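Local atomic coordinates of dual specificity protein phosphatase 14 (Homo sapiens, PDB entry 2WGP), a protein that dephosphorylates phosphotyrosine, phosphoserine and phosphothreonine in proteins, inactivates the MAP kinases ERK, JNK and p38, and dampens T-cell receptor signalling through the adapter TAB1. Residues H129-C132 / L133-Y137; G152-R155 / Q156-D159; I158-E161 / R162-F165; I179-D182 / V183-K186. One frame throughout, in Å; residues are numbered along the deposited sequence.

All four contacts are local, made within continuous runs of chain, so none closes a long loop; they follow one another in sequence without crossing. Interaction 1 turns the chain from the loop after helix 116-129 into helix 133-143. Interactions 2 and 3 are consecutive turns of helix 151-165, overlapping at I158 and D159. Interaction 4 carries strand 178-181, from the hairpin with 172-175, into the C-terminal helix 182-188. L133 packs on W154 and I158, joining interactions 1 and 2, while L133 N meets E161 OE2 of interaction 3. L134 and Y137 reach V183, and W154 meets P181 and Y184, tying interaction 4 to both earlier helices.

Interaction 1. Residues H129-C132 / L133-Y137; sequences HNVC and LLEAY
C132 turns SG into the space between its own backbone N and carbonyl carbon (chi1 70°), and E135 sets CG beside its backbone N (chi1 -65°), so the sulfur and the glutamate chain face each other across the first turn of helix 133-143. Two reciprocal bonds result. C132 N donates to E135 OE1 over 3.2 Å, nearly straight at 161°, entering on the anti side of the carboxylate and somewhat out of its plane. In return E135 N points at C132 SG, 3.6 Å away, a weak bond. The backbone completes the turn, A136 N reaching C132 O at 2.8 Å.

V131 leans on the same turn with both methyls. CG2 lies against the E135 side chain, 3.3 Å from CB, and comes near the carboxylate too; CG1 rests on A136 CB at 3.7 Å. With V131 cut back to an alanine, a gap would probably open beside A136 and the E135 side chain would be freer to swing away from C132 N.

Around this turn, E161 of helix 151-165 accepts from L133 N, and T169 OG1 pairs with L134 N, so the first helical NH groups are also engaged. The exchange of bonds between C132, at the N-cap, and E135 defines a capping box, with V131 packed just ahead of the helix start.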
ATOM      1  N   HIS A 129       1.349 -37.115   2.923  1.00 26.84           N
ATOM      2  CA  HIS A 129       2.611 -37.847   2.923  1.00 27.64           C
ATOM      3  C   HIS A 129       3.554 -37.481   4.085  1.00 28.45           C
ATOM      4  O   HIS A 129       4.694 -37.908   4.107  1.00 29.84           O
ATOM      5  CB  HIS A 129       3.274 -37.726   1.549  1.00 26.95           C
ATOM      6  CG  HIS A 129       2.559 -38.508   0.505  1.00 27.45           C
ATOM      7  ND1 HIS A 129       2.946 -39.780   0.142  1.00 28.02           N
ATOM      8  CD2 HIS A 129       1.422 -38.250  -0.182  1.00 28.13           C
ATOM      9  CE1 HIS A 129       2.102 -40.255  -0.757  1.00 28.79           C
ATOM     10  NE2 HIS A 129       1.167 -39.348  -0.969  1.00 27.54           N
ATOM     11  N   ASN A 130       3.072 -36.677   5.027  1.00 29.32           N
ATOM     12  CA  ASN A 130       3.791 -36.370   6.266  1.00 30.36           C
ATOM     13  C   ASN A 130       5.208 -35.832   6.042  1.00 29.76           C
ATOM     14  O   ASN A 130       6.164 -36.217   6.695  1.00 30.70           O
ATOM     15  CB  ASN A 130       3.807 -37.600   7.183  1.00 31.60           C
ATOM     16  CG  ASN A 130       4.016 -37.236   8.646  1.00 34.61           C
ATOM     17  OD1 ASN A 130       3.505 -36.215   9.112  1.00 40.31           O
ATOM     18  ND2 ASN A 130       4.754 -38.077   9.377  1.00 38.70           N
ATOM     19  N   VAL A 131       5.327 -34.926   5.095  1.00 27.89           N
ATOM     20  CA  VAL A 131       6.608 -34.377   4.720  1.00 27.43           C
ATOM     21  C   VAL A 131       6.497 -32.861   4.984  1.00 26.17           C
ATOM     22  O   VAL A 131       5.437 -32.284   4.784  1.00 25.10           O
ATOM     23  CB  VAL A 131       6.880 -34.849   3.252  1.00 27.84           C
ATOM     24  CG1 VAL A 131       6.267 -33.956   2.216  1.00 25.70           C
ATOM     25  CG2 VAL A 131       8.326 -35.181   3.018  1.00 31.12           C
ATOM     26  N   CYS A 132       7.564 -32.242   5.498  1.00 24.52           N
ATOM     27  CA  CYS A 132       7.572 -30.814   5.732  1.00 24.48           C
ATOM     28  C   CYS A 132       7.598 -30.055   4.395  1.00 23.50           C
ATOM     29  O   CYS A 132       7.797 -30.643   3.306  1.00 23.94           O
ATOM     30  CB  CYS A 132       8.768 -30.411   6.605  1.00 24.58           C
ATOM     31  SG  CYS A 132      10.383 -30.538   5.807  1.00 25.54           S
ATOM     32  N   LEU A 133       7.391 -28.753   4.479  1.00 22.53           N
ATOM     33  CA  LEU A 133       7.294 -27.907   3.295  1.00 22.35           C
ATOM     34  C   LEU A 133       8.578 -27.935   2.444  1.00 22.04           C
ATOM     35  O   LEU A 133       8.502 -28.010   1.217  1.00 21.48           O
ATOM     36  CB  LEU A 133       6.976 -26.473   3.699  1.00 22.04           C
ATOM     37  CG  LEU A 133       6.877 -25.422   2.615  1.00 21.59           C
ATOM     38  CD1 LEU A 133       5.908 -25.870   1.494  1.00 24.80           C
ATOM     39  CD2 LEU A 133       6.420 -24.102   3.253  1.00 21.98           C
ATOM     40  N   LEU A 134       9.748 -27.896   3.085  1.00 22.75           N
ATOM     41  CA  LEU A 134      11.004 -27.939   2.335  1.00 23.47           C
ATOM     42  C   LEU A 134      11.110 -29.270   1.553  1.00 23.99           C
ATOM     43  O   LEU A 134      11.445 -29.278   0.359  1.00 22.63           O
ATOM     44  CB  LEU A 134      12.207 -27.747   3.259  1.00 23.60           C
ATOM     45  CG  LEU A 134      13.581 -27.807   2.609  1.00 23.61           C
ATOM     46  CD1 LEU A 134      13.730 -26.784   1.457  1.00 20.73           C
ATOM     47  CD2 LEU A 134      14.705 -27.652   3.679  1.00 23.43           C
ATOM     48  N   GLU A 135      10.795 -30.382   2.218  1.00 23.95           N
ATOM     49  CA  GLU A 135      10.843 -31.694   1.563  1.00 25.08           C
ATOM     50  C   GLU A 135       9.823 -31.803   0.424  1.00 23.99           C
ATOM     51  O   GLU A 135      10.125 -32.373  -0.611  1.00 22.74           O
ATOM     52  CB  GLU A 135      10.572 -32.844   2.545  1.00 25.77           C
ATOM     53  CG  GLU A 135      11.556 -33.079   3.653  1.00 29.65           C
ATOM     54  CD  GLU A 135      11.093 -34.229   4.628  1.00 33.04           C
ATOM     55  OE1 GLU A 135      10.184 -34.033   5.514  1.00 33.06           O
ATOM     56  OE2 GLU A 135      11.657 -35.346   4.497  1.00 37.48           O
ATOM     57  N   ALA A 136       8.622 -31.263   0.650  1.00 23.23           N
ATOM     58  CA  ALA A 136       7.523 -31.307  -0.317  1.00 23.33           C
ATOM     59  C   ALA A 136       7.893 -30.507  -1.584  1.00 22.90           C
ATOM     60  O   ALA A 136       7.696 -30.967  -2.693  1.00 23.55           O
ATOM     61  CB  ALA A 136       6.206 -30.772   0.332  1.00 21.85           C
ATOM     62  N   TYR A 137       8.456 -29.317  -1.386  1.00 23.95           N
ATOM     63  CA  TYR A 137       9.045 -28.526  -2.474  1.00 24.29           C
ATOM     64  C   TYR A 137      10.115 -29.301  -3.233  1.00 24.23           C
ATOM     65  O   TYR A 137      10.038 -29.423  -4.461  1.00 24.98           O
ATOM     66  CB  TYR A 137       9.570 -27.189  -1.913  1.00 24.85           C
ATOM     67  CG  TYR A 137      10.288 -26.326  -2.919  1.00 24.59           C
ATOM     68  CD1 TYR A 137       9.605 -25.716  -3.976  1.00 24.30           C
ATOM     69  CD2 TYR A 137      11.655 -26.130  -2.810  1.00 24.01           C
ATOM     70  CE1 TYR A 137      10.306 -24.916  -4.911  1.00 25.07           C
ATOM     71  CE2 TYR A 137      12.346 -25.338  -3.706  1.00 27.60           C
ATOM     72  CZ  TYR A 137      11.680 -24.735  -4.741  1.00 25.32           C
ATOM     73  OH  TYR A 137      12.407 -23.963  -5.617  1.00 25.94           O
TER

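Interaction 2. Residues G152-R155 / Q156-D159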
ATOM      1  N   GLY A 152       3.207 -15.009  -2.804  1.00 22.20           N
ATOM      2  CA  GLY A 152       1.985 -15.080  -1.991  1.00 22.27           C
ATOM      3  C   GLY A 152       1.572 -16.512  -1.695  1.00 22.39           C
ATOM      4  O   GLY A 152       1.195 -16.870  -0.550  1.00 22.74           O
ATOM      5  N   PHE A 153       1.686 -17.359  -2.713  1.00 22.72           N
ATOM      6  CA  PHE A 153       1.454 -18.780  -2.546  1.00 21.78           C
ATOM      7  C   PHE A 153       2.412 -19.367  -1.497  1.00 21.80           C
ATOM      8  O   PHE A 153       2.001 -20.197  -0.690  1.00 20.75           O
ATOM      9  CB  PHE A 153       1.570 -19.529  -3.890  1.00 22.22           C
ATOM     10  CG  PHE A 153       0.465 -19.213  -4.902  1.00 21.89           C
ATOM     11  CD1 PHE A 153       0.499 -19.804  -6.162  1.00 23.62           C
ATOM     12  CD2 PHE A 153      -0.604 -18.382  -4.601  1.00 22.96           C
ATOM     13  CE1 PHE A 153      -0.493 -19.570  -7.100  1.00 21.74           C
ATOM     14  CE2 PHE A 153      -1.617 -18.130  -5.548  1.00 23.05           C
ATOM     15  CZ  PHE A 153      -1.556 -18.724  -6.799  1.00 20.53           C
ATOM     16  N   TRP A 154       3.686 -18.979  -1.542  1.00 21.43           N
ATOM     17  CA  TRP A 154       4.649 -19.334  -0.503  1.00 21.91           C
ATOM     18  C   TRP A 154       4.212 -18.924   0.912  1.00 22.00           C
ATOM     19  O   TRP A 154       4.278 -19.748   1.811  1.00 22.63           O
ATOM     20  CB  TRP A 154       6.055 -18.806  -0.830  1.00 21.50           C
ATOM     21  CG  TRP A 154       6.808 -19.768  -1.680  1.00 21.76           C
ATOM     22  CD1 TRP A 154       7.088 -19.642  -2.996  1.00 22.31           C
ATOM     23  CD2 TRP A 154       7.360 -21.022  -1.266  1.00 19.50           C
ATOM     24  NE1 TRP A 154       7.789 -20.732  -3.440  1.00 24.06           N
ATOM     25  CE2 TRP A 154       7.963 -21.603  -2.399  1.00 23.12           C
ATOM     26  CE3 TRP A 154       7.398 -21.716  -0.044  1.00 21.51           C
ATOM     27  CZ2 TRP A 154       8.612 -22.845  -2.355  1.00 23.61           C
ATOM     28  CZ3 TRP A 154       8.063 -22.945  -0.001  1.00 21.51           C
ATOM     29  CH2 TRP A 154       8.656 -23.491  -1.149  1.00 22.24           C
ATOM     30  N   ARG A 155       3.797 -17.675   1.107  1.00 22.78           N
ATOM     31  CA  ARG A 155       3.236 -17.226   2.407  1.00 23.43           C
ATOM     32  C   ARG A 155       2.115 -18.169   2.867  1.00 23.44           C
ATOM     33  O   ARG A 155       2.073 -18.590   4.015  1.00 21.91           O
ATOM     34  CB  ARG A 155       2.705 -15.790   2.349  1.00 23.78           C
ATOM     35  CG  ARG A 155       3.768 -14.740   2.168  1.00 29.14           C
ATOM     36  CD  ARG A 155       3.227 -13.323   2.415  1.00 34.06           C
ATOM     37  NE  ARG A 155       2.262 -12.863   1.408  1.00 38.64           N
ATOM     38  CZ  ARG A 155       2.552 -12.265   0.242  1.00 42.12           C
ATOM     39  NH1 ARG A 155       3.811 -12.047  -0.136  1.00 44.67           N
ATOM     40  NH2 ARG A 155       1.557 -11.894  -0.557  1.00 42.58           N
ATOM     41  N   GLN A 156       1.262 -18.554   1.933  1.00 22.86           N
ATOM     42  CA  GLN A 156       0.111 -19.383   2.262  1.00 23.40           C
ATOM     43  C   GLN A 156       0.530 -20.808   2.590  1.00 23.15           C
ATOM     44  O   GLN A 156       0.015 -21.405   3.542  1.00 24.67           O
ATOM     45  CB  GLN A 156      -0.925 -19.322   1.131  1.00 22.59           C
ATOM     46  CG  GLN A 156      -1.537 -17.932   0.935  1.00 23.86           C
ATOM     47  CD  GLN A 156      -2.550 -17.862  -0.190  1.00 24.13           C
ATOM     48  OE1 GLN A 156      -3.510 -18.643  -0.216  1.00 23.81           O
ATOM     49  NE2 GLN A 156      -2.376 -16.893  -1.110  1.00 26.70           N
ATOM     50  N   LEU A 157       1.475 -21.362   1.818  1.00 23.84           N
ATOM     51  CA  LEU A 157       2.039 -22.691   2.122  1.00 23.41           C
ATOM     52  C   LEU A 157       2.712 -22.754   3.493  1.00 22.63           C
ATOM     53  O   LEU A 157       2.605 -23.765   4.196  1.00 21.77           O
ATOM     54  CB  LEU A 157       3.074 -23.093   1.057  1.00 23.51           C
ATOM     55  CG  LEU A 157       2.503 -23.570  -0.276  1.00 23.27           C
ATOM     56  CD1 LEU A 157       3.594 -23.653  -1.302  1.00 21.74           C
ATOM     57  CD2 LEU A 157       1.735 -24.891  -0.128  1.00 22.81           C
ATOM     58  N   ILE A 158       3.419 -21.684   3.851  1.00 22.53           N
ATOM     59  CA  ILE A 158       4.136 -21.594   5.133  1.00 22.62           C
ATOM     60  C   ILE A 158       3.147 -21.598   6.297  1.00 22.76           C
ATOM     61  O   ILE A 158       3.362 -22.282   7.290  1.00 21.31           O
ATOM     62  CB  ILE A 158       5.067 -20.358   5.219  1.00 22.87           C
ATOM     63  CG1 ILE A 158       6.305 -20.558   4.338  1.00 22.00           C
ATOM     64  CG2 ILE A 158       5.503 -20.114   6.699  1.00 21.18           C
ATOM     65  CD1 ILE A 158       7.099 -19.249   3.975  1.00 21.15           C
ATOM     66  N   ASP A 159       2.061 -20.835   6.158  1.00 23.63           N
ATOM     67  CA  ASP A 159       0.981 -20.858   7.152  1.00 23.89           C
ATOM     68  C   ASP A 159       0.382 -22.255   7.283  1.00 23.15           C
ATOM     69  O   ASP A 159       0.197 -22.731   8.390  1.00 22.53           O
ATOM     70  CB  ASP A 159      -0.119 -19.817   6.835  1.00 24.40           C
ATOM     71  CG  ASP A 159      -1.090 -19.634   8.000  1.00 26.09           C
ATOM     72  OD1 ASP A 159      -1.964 -20.499   8.185  1.00 25.90           O
ATOM     73  OD2 ASP A 159      -0.967 -18.642   8.750  1.00 25.81           O
TER
HETATM   74  O   HOH W   1      -1.094 -13.962  -0.291  1.00 40.71           O
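Q156 folds back over the preceding turn of helix 151-165, its CG 3.3 Å from G152 O and its amide reaching the edge of the F153 ring. NE2 stands near the plane of that ring, 4.2 Å from CD2, and the amide and ring planes are almost perpendicular, 89° apart. With CG beside its own backbone N (chi1 -65°) and the chain extended beyond it, Q156 runs back past G152 O instead of following the helix forward. F153 itself lies about 8 Å, side chain to side chain, from the catalytic C110.

Backbone bonds hold the turn throughout: L157 N donates to F153 O over 2.8 Å, and I158 N to W154 O over 2.9 Å. The tightly packed side is formed by W154, L157 and I158. L157 CD1 comes over one face of the W154 indole at 4.5 Å from CE3, a light touch, but L133 of helix 133-143 packs against all three, while T119 and I122 of helix 116-129 cover L157.

Looser are the bent arginine and its water bridge. One face of the R155 guanidinium lies against G152 CA, which is 3.5 Å from the plane and toward its rim. A water spans R155 NH2 and Q156 NE2, weakly held at both ends. Neighbouring copies also lie against this side, Y177 of the second subunit on Q156 and Q174 of the third on R155.

Q156 OE1 accepts from G86 N and NE2 donates to A83 O; these two bonds probably fix the rotation of the amide, the weak water bond being a lesser restraint.

Interaction 3. Residues I158-E161 / R162-F165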
ATOM      1  N   ILE A 158       3.419 -21.684   3.851  1.00 22.53           N
ATOM      2  CA  ILE A 158       4.136 -21.594   5.133  1.00 22.62           C
ATOM      3  C   ILE A 158       3.147 -21.598   6.297  1.00 22.76           C
ATOM      4  O   ILE A 158       3.362 -22.282   7.290  1.00 21.31           O
ATOM      5  CB  ILE A 158       5.067 -20.358   5.219  1.00 22.87           C
ATOM      6  CG1 ILE A 158       6.305 -20.558   4.338  1.00 22.00           C
ATOM      7  CG2 ILE A 158       5.503 -20.114   6.699  1.00 21.18           C
ATOM      8  CD1 ILE A 158       7.099 -19.249   3.975  1.00 21.15           C
ATOM      9  N   ASP A 159       2.061 -20.835   6.158  1.00 23.63           N
ATOM     10  CA  ASP A 159       0.981 -20.858   7.152  1.00 23.89           C
ATOM     11  C   ASP A 159       0.382 -22.255   7.283  1.00 23.15           C
ATOM     12  O   ASP A 159       0.197 -22.731   8.390  1.00 22.53           O
ATOM     13  CB  ASP A 159      -0.119 -19.817   6.835  1.00 24.40           C
ATOM     14  CG  ASP A 159      -1.090 -19.634   8.000  1.00 26.09           C
ATOM     15  OD1 ASP A 159      -1.964 -20.499   8.185  1.00 25.90           O
ATOM     16  OD2 ASP A 159      -0.967 -18.642   8.750  1.00 25.81           O
ATOM     17  N   TYR A 160       0.098 -22.906   6.156  1.00 23.24           N
ATOM     18  CA  TYR A 160      -0.493 -24.253   6.148  1.00 23.61           C
ATOM     19  C   TYR A 160       0.445 -25.280   6.778  1.00 23.66           C
ATOM     20  O   TYR A 160       0.008 -26.119   7.567  1.00 23.40           O
ATOM     21  CB  TYR A 160      -0.827 -24.667   4.724  1.00 23.60           C
ATOM     22  CG  TYR A 160      -1.660 -25.927   4.574  1.00 25.28           C
ATOM     23  CD1 TYR A 160      -2.915 -26.048   5.200  1.00 25.98           C
ATOM     24  CD2 TYR A 160      -1.222 -26.975   3.758  1.00 24.72           C
ATOM     25  CE1 TYR A 160      -3.700 -27.168   5.020  1.00 24.68           C
ATOM     26  CE2 TYR A 160      -1.986 -28.117   3.597  1.00 26.13           C
ATOM     27  CZ  TYR A 160      -3.226 -28.202   4.223  1.00 26.63           C
ATOM     28  OH  TYR A 160      -3.969 -29.319   4.012  1.00 28.14           O
ATOM     29  N   GLU A 161       1.740 -25.178   6.459  1.00 23.42           N
ATOM     30  CA  GLU A 161       2.750 -26.021   7.109  1.00 23.63           C
ATOM     31  C   GLU A 161       2.715 -25.854   8.629  1.00 23.68           C
ATOM     32  O   GLU A 161       2.750 -26.842   9.369  1.00 24.05           O
ATOM     33  CB  GLU A 161       4.147 -25.706   6.606  1.00 23.47           C
ATOM     34  CG  GLU A 161       5.200 -26.711   7.187  1.00 21.64           C
ATOM     35  CD  GLU A 161       6.644 -26.349   6.939  1.00 23.42           C
ATOM     36  OE1 GLU A 161       6.949 -25.164   6.705  1.00 21.84           O
ATOM     37  OE2 GLU A 161       7.496 -27.289   6.975  1.00 23.26           O
ATOM     38  N   ARG A 162       2.641 -24.603   9.091  1.00 25.01           N
ATOM     39  CA  ARG A 162       2.587 -24.317  10.529  1.00 25.44           C
ATOM     40  C   ARG A 162       1.324 -24.909  11.165  1.00 25.57           C
ATOM     41  O   ARG A 162       1.382 -25.424  12.290  1.00 25.20           O
ATOM     42  CB  ARG A 162       2.660 -22.808  10.812  1.00 26.29           C
ATOM     43  CG  ARG A 162       4.012 -22.124  10.511  1.00 28.47           C
ATOM     44  CD  ARG A 162       3.869 -20.563  10.549  1.00 32.49           C
ATOM     45  NE  ARG A 162       3.705 -20.087  11.936  1.00 35.01           N
ATOM     46  CZ  ARG A 162       2.831 -19.165  12.365  1.00 34.44           C
ATOM     47  NH1 ARG A 162       1.984 -18.560  11.540  1.00 36.19           N
ATOM     48  NH2 ARG A 162       2.808 -18.851  13.644  1.00 30.29           N
ATOM     49  N   GLN A 163       0.194 -24.839  10.453  1.00 25.48           N
ATOM     50  CA  GLN A 163      -1.060 -25.448  10.918  1.00 25.81           C
ATOM     51  C   GLN A 163      -0.893 -26.986  11.063  1.00 25.03           C
ATOM     52  O   GLN A 163      -1.357 -27.597  12.027  1.00 24.61           O
ATOM     53  CB  GLN A 163      -2.211 -25.171   9.943  1.00 25.94           C
ATOM     54  CG  GLN A 163      -2.652 -23.725   9.796  1.00 29.46           C
ATOM     55  CD  GLN A 163      -3.697 -23.562   8.677  1.00 31.05           C
ATOM     56  OE1 GLN A 163      -4.700 -24.269   8.681  1.00 35.94           O
ATOM     57  NE2 GLN A 163      -3.429 -22.685   7.695  1.00 26.51           N
ATOM     58  N   LEU A 164      -0.238 -27.603  10.086  1.00 25.21           N
ATOM     59  CA  LEU A 164      -0.065 -29.058  10.093  1.00 25.31           C
ATOM     60  C   LEU A 164       0.973 -29.562  11.121  1.00 25.92           C
ATOM     61  O   LEU A 164       0.739 -30.576  11.814  1.00 24.76           O
ATOM     62  CB  LEU A 164       0.299 -29.566   8.696  1.00 25.28           C
ATOM     63  CG  LEU A 164      -0.732 -29.509   7.565  1.00 25.46           C
ATOM     64  CD1 LEU A 164      -0.109 -29.992   6.255  1.00 23.90           C
ATOM     65  CD2 LEU A 164      -1.967 -30.343   7.874  1.00 27.57           C
ATOM     66  N   PHE A 165       2.104 -28.868  11.242  1.00 25.97           N
ATOM     67  CA  PHE A 165       3.222 -29.404  12.006  1.00 26.58           C
ATOM     68  C   PHE A 165       3.625 -28.577  13.217  1.00 27.67           C
ATOM     69  O   PHE A 165       4.455 -29.026  14.032  1.00 26.92           O
ATOM     70  CB  PHE A 165       4.425 -29.596  11.082  1.00 26.96           C
ATOM     71  CG  PHE A 165       4.140 -30.494   9.899  1.00 26.95           C
ATOM     72  CD1 PHE A 165       4.107 -29.993   8.609  1.00 26.43           C
ATOM     73  CD2 PHE A 165       3.894 -31.842  10.089  1.00 28.80           C
ATOM     74  CE1 PHE A 165       3.855 -30.837   7.506  1.00 26.30           C
ATOM     75  CE2 PHE A 165       3.645 -32.690   9.000  1.00 29.31           C
ATOM     76  CZ  PHE A 165       3.617 -32.176   7.706  1.00 28.45           C
TER
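Q163 reaches back one turn to D159, where NE2 gives OD1 a bond of 2.7 Å. The donor meets the oxygen nearly along its C-O axis, yet the hydrogen bond is bent, 143° at the hydrogen, and the acceptor lies out of the amide plane of Q163. D159 sets its carboxylate for this by placing CG anti to the backbone N (chi1 -168°). On the other flank D159 OD2 stays 4.1 Å from R162 NH1 of the same chain, opposite charges near each other but too far apart for a direct ion pair, with the two flat groups almost perpendicular.

A second pair lies farther round the helix. L164 CD1 sits over one face of the Y160 ring, 4.2 Å from its centroid and 27° off the normal, a CH-pi contact. Next to it E161 CG lies in the plane of the F165 ring at its edge, 3.7 Å from CD1. Beneath these side chains the helical bonds continue, F165 N reaching E161 O over 2.8 Å.

Second-shell partners position the polar ends. Y160 OH bonds D90 OD2, and E161 OE2 takes a bond from T169 OG1. Across a subunit interface, D159 OD1 pairs as a salt bridge with R162 NH2 of the fourth subunit, and R162 NH2 does the same with D159 of that subunit; Q163 NE2 pairs with Y177 OH of the second subunit.

D159 OD1 is thus gripped by an amide and by a neighbour's arginine, which would be expected to favour its charged form and to bind its carboxylate into the interface.

Interaction 4. Residues I179-D182 / V183-K186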
ATOM      1  N   ILE A 179      10.934  -9.753  -1.207  1.00 23.68           N
ATOM      2  CA  ILE A 179      10.738 -10.761  -0.185  1.00 24.01           C
ATOM      3  C   ILE A 179      10.425 -12.071  -0.896  1.00 23.77           C
ATOM      4  O   ILE A 179       9.533 -12.125  -1.740  1.00 23.96           O
ATOM      5  CB  ILE A 179       9.607 -10.381   0.778  1.00 24.49           C
ATOM      6  CG1 ILE A 179      10.010  -9.139   1.591  1.00 26.54           C
ATOM      7  CG2 ILE A 179       9.290 -11.556   1.740  1.00 23.96           C
ATOM      8  CD1 ILE A 179       8.838  -8.283   2.118  1.00 29.55           C
ATOM      9  N   VAL A 180      11.154 -13.128  -0.556  1.00 23.19           N
ATOM     10  CA  VAL A 180      10.975 -14.425  -1.208  1.00 22.72           C
ATOM     11  C   VAL A 180      11.170 -15.521  -0.172  1.00 23.02           C
ATOM     12  O   VAL A 180      11.854 -15.290   0.841  1.00 23.60           O
ATOM     13  CB  VAL A 180      12.014 -14.617  -2.369  1.00 23.65           C
ATOM     14  CG1 VAL A 180      11.740 -13.630  -3.503  1.00 23.77           C
ATOM     15  CG2 VAL A 180      13.503 -14.481  -1.828  1.00 21.89           C
ATOM     16  N   PRO A 181      10.635 -16.728  -0.437  1.00 22.66           N
ATOM     17  CA  PRO A 181      11.057 -17.824   0.420  1.00 23.03           C
ATOM     18  C   PRO A 181      12.583 -18.003   0.385  1.00 23.32           C
ATOM     19  O   PRO A 181      13.232 -17.837  -0.672  1.00 22.90           O
ATOM     20  CB  PRO A 181      10.350 -19.046  -0.179  1.00 23.17           C
ATOM     21  CG  PRO A 181      10.130 -18.663  -1.634  1.00 23.57           C
ATOM     22  CD  PRO A 181       9.841 -17.193  -1.591  1.00 22.55           C
ATOM     23  N   ASP A 182      13.147 -18.378   1.527  1.00 23.49           N
ATOM     24  CA  ASP A 182      14.601 -18.591   1.611  1.00 23.79           C
ATOM     25  C   ASP A 182      15.178 -19.535   0.548  1.00 23.94           C
ATOM     26  O   ASP A 182      16.314 -19.333   0.115  1.00 22.81           O
ATOM     27  CB  ASP A 182      15.080 -18.960   3.032  1.00 24.65           C
ATOM     28  CG  ASP A 182      14.317 -20.116   3.680  1.00 26.67           C
ATOM     29  OD1 ASP A 182      13.755 -20.992   3.002  1.00 29.21           O
ATOM     30  OD2 ASP A 182      14.334 -20.167   4.927  1.00 32.62           O
ATOM     31  N   VAL A 183      14.403 -20.538   0.116  1.00 23.76           N
ATOM     32  CA  VAL A 183      14.860 -21.457  -0.932  1.00 23.80           C
ATOM     33  C   VAL A 183      15.225 -20.745  -2.245  1.00 23.13           C
ATOM     34  O   VAL A 183      16.184 -21.136  -2.910  1.00 22.54           O
ATOM     35  CB  VAL A 183      13.865 -22.626  -1.206  1.00 24.13           C
ATOM     36  CG1 VAL A 183      13.856 -23.632  -0.005  1.00 24.28           C
ATOM     37  CG2 VAL A 183      12.464 -22.123  -1.510  1.00 23.15           C
ATOM     38  N   TYR A 184      14.505 -19.690  -2.588  1.00 22.93           N
ATOM     39  CA  TYR A 184      14.797 -18.919  -3.804  1.00 23.89           C
ATOM     40  C   TYR A 184      16.091 -18.127  -3.641  1.00 24.88           C
ATOM     41  O   TYR A 184      16.868 -17.995  -4.580  1.00 25.16           O
ATOM     42  CB  TYR A 184      13.670 -17.953  -4.142  1.00 23.33           C
ATOM     43  CG  TYR A 184      12.387 -18.580  -4.675  1.00 22.47           C
ATOM     44  CD1 TYR A 184      12.235 -19.968  -4.809  1.00 21.75           C
ATOM     45  CD2 TYR A 184      11.308 -17.766  -5.031  1.00 23.67           C
ATOM     46  CE1 TYR A 184      11.057 -20.513  -5.270  1.00 22.16           C
ATOM     47  CE2 TYR A 184      10.140 -18.286  -5.486  1.00 21.72           C
ATOM     48  CZ  TYR A 184      10.002 -19.672  -5.606  1.00 21.31           C
ATOM     49  OH  TYR A 184       8.828 -20.218  -6.086  1.00 22.22           O
ATOM     50  N   GLU A 185      16.309 -17.582  -2.449  1.00 26.46           N
ATOM     51  CA  GLU A 185      17.551 -16.844  -2.184  1.00 26.98           C
ATOM     52  C   GLU A 185      18.732 -17.821  -2.268  1.00 27.35           C
ATOM     53  O   GLU A 185      19.753 -17.517  -2.885  1.00 28.48           O
ATOM     54  CB  GLU A 185      17.468 -16.172  -0.815  1.00 27.18           C
ATOM     55  CG  GLU A 185      18.417 -15.019  -0.620  1.00 31.24           C
ATOM     56  CD  GLU A 185      19.786 -15.459  -0.160  1.00 35.43           C
ATOM     57  OE1 GLU A 185      19.875 -16.586   0.374  1.00 38.64           O
ATOM     58  OE2 GLU A 185      20.763 -14.674  -0.300  1.00 37.04           O
ATOM     59  N   LYS A 186      18.585 -18.984  -1.636  1.00 27.52           N
ATOM     60  CA  LYS A 186      19.626 -20.016  -1.656  1.00 28.32           C
ATOM     61  C   LYS A 186      19.975 -20.464  -3.086  1.00 28.74           C
ATOM     62  O   LYS A 186      21.151 -20.557  -3.427  1.00 28.90           O
ATOM     63  CB  LYS A 186      19.242 -21.189  -0.749  1.00 28.34           C
ATOM     64  CG  LYS A 186      19.212 -20.794   0.735  1.00 28.68           C
ATOM     65  CD  LYS A 186      18.636 -21.866   1.640  1.00 29.28           C
ATOM     66  CE  LYS A 186      18.821 -21.491   3.094  1.00 29.26           C
ATOM     67  NZ  LYS A 186      18.571 -22.644   3.996  1.00 30.31           N
TER
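P181 rests its ring on the face of Y184, and the tyrosine side chain can be followed outward along that contact. Its CB passes 3.5 Å from P181 O and also approaches V180 CB at 4.1 Å. CG, beside the tyrosine's backbone N (chi1 -72°), lies 3.8 Å from P181 CG. From here the ring runs under the proline: CD2 is 3.7 Å from P181 CG, and CE2 is near P181 CD. CD1, CE1 and CZ of Y184 also lie beneath P181 CG, all within about 4.2 Å. P181 CG sits almost directly over the centre of the Y184 ring, 11° off its normal, which makes a CH-pi contact. At the tip, OH bonds both P149 O and W154 NE1, and the ring also makes a cation-pi contact with R148. A phenylalanine here would probably leave the indole NH of W154 and the P149 carbonyl without the hydroxyl that now meets both.

This CH-pi contact marks the junction of a beta hairpin, strands 172-175 and 178-181, with the C-terminal helix 182-188, P181 occupying the N-cap position. Y184 N bonds P181 O over 3.0 Å, although the donor stands above the carbonyl plane, 45° out of it, and away from a lone pair.

V183 touches P181 CB with CG2 at 4.0 Å, and packs on W154, L134 and Y137 of the two earlier helices. V180 pairs through its backbone with V173 across the hairpin. K186 N donates to D182 O over 2.9 Å, closing the first helical turn, while D182 OD2 accepts from K171 N, just ahead of strand 172-175 in the same chain.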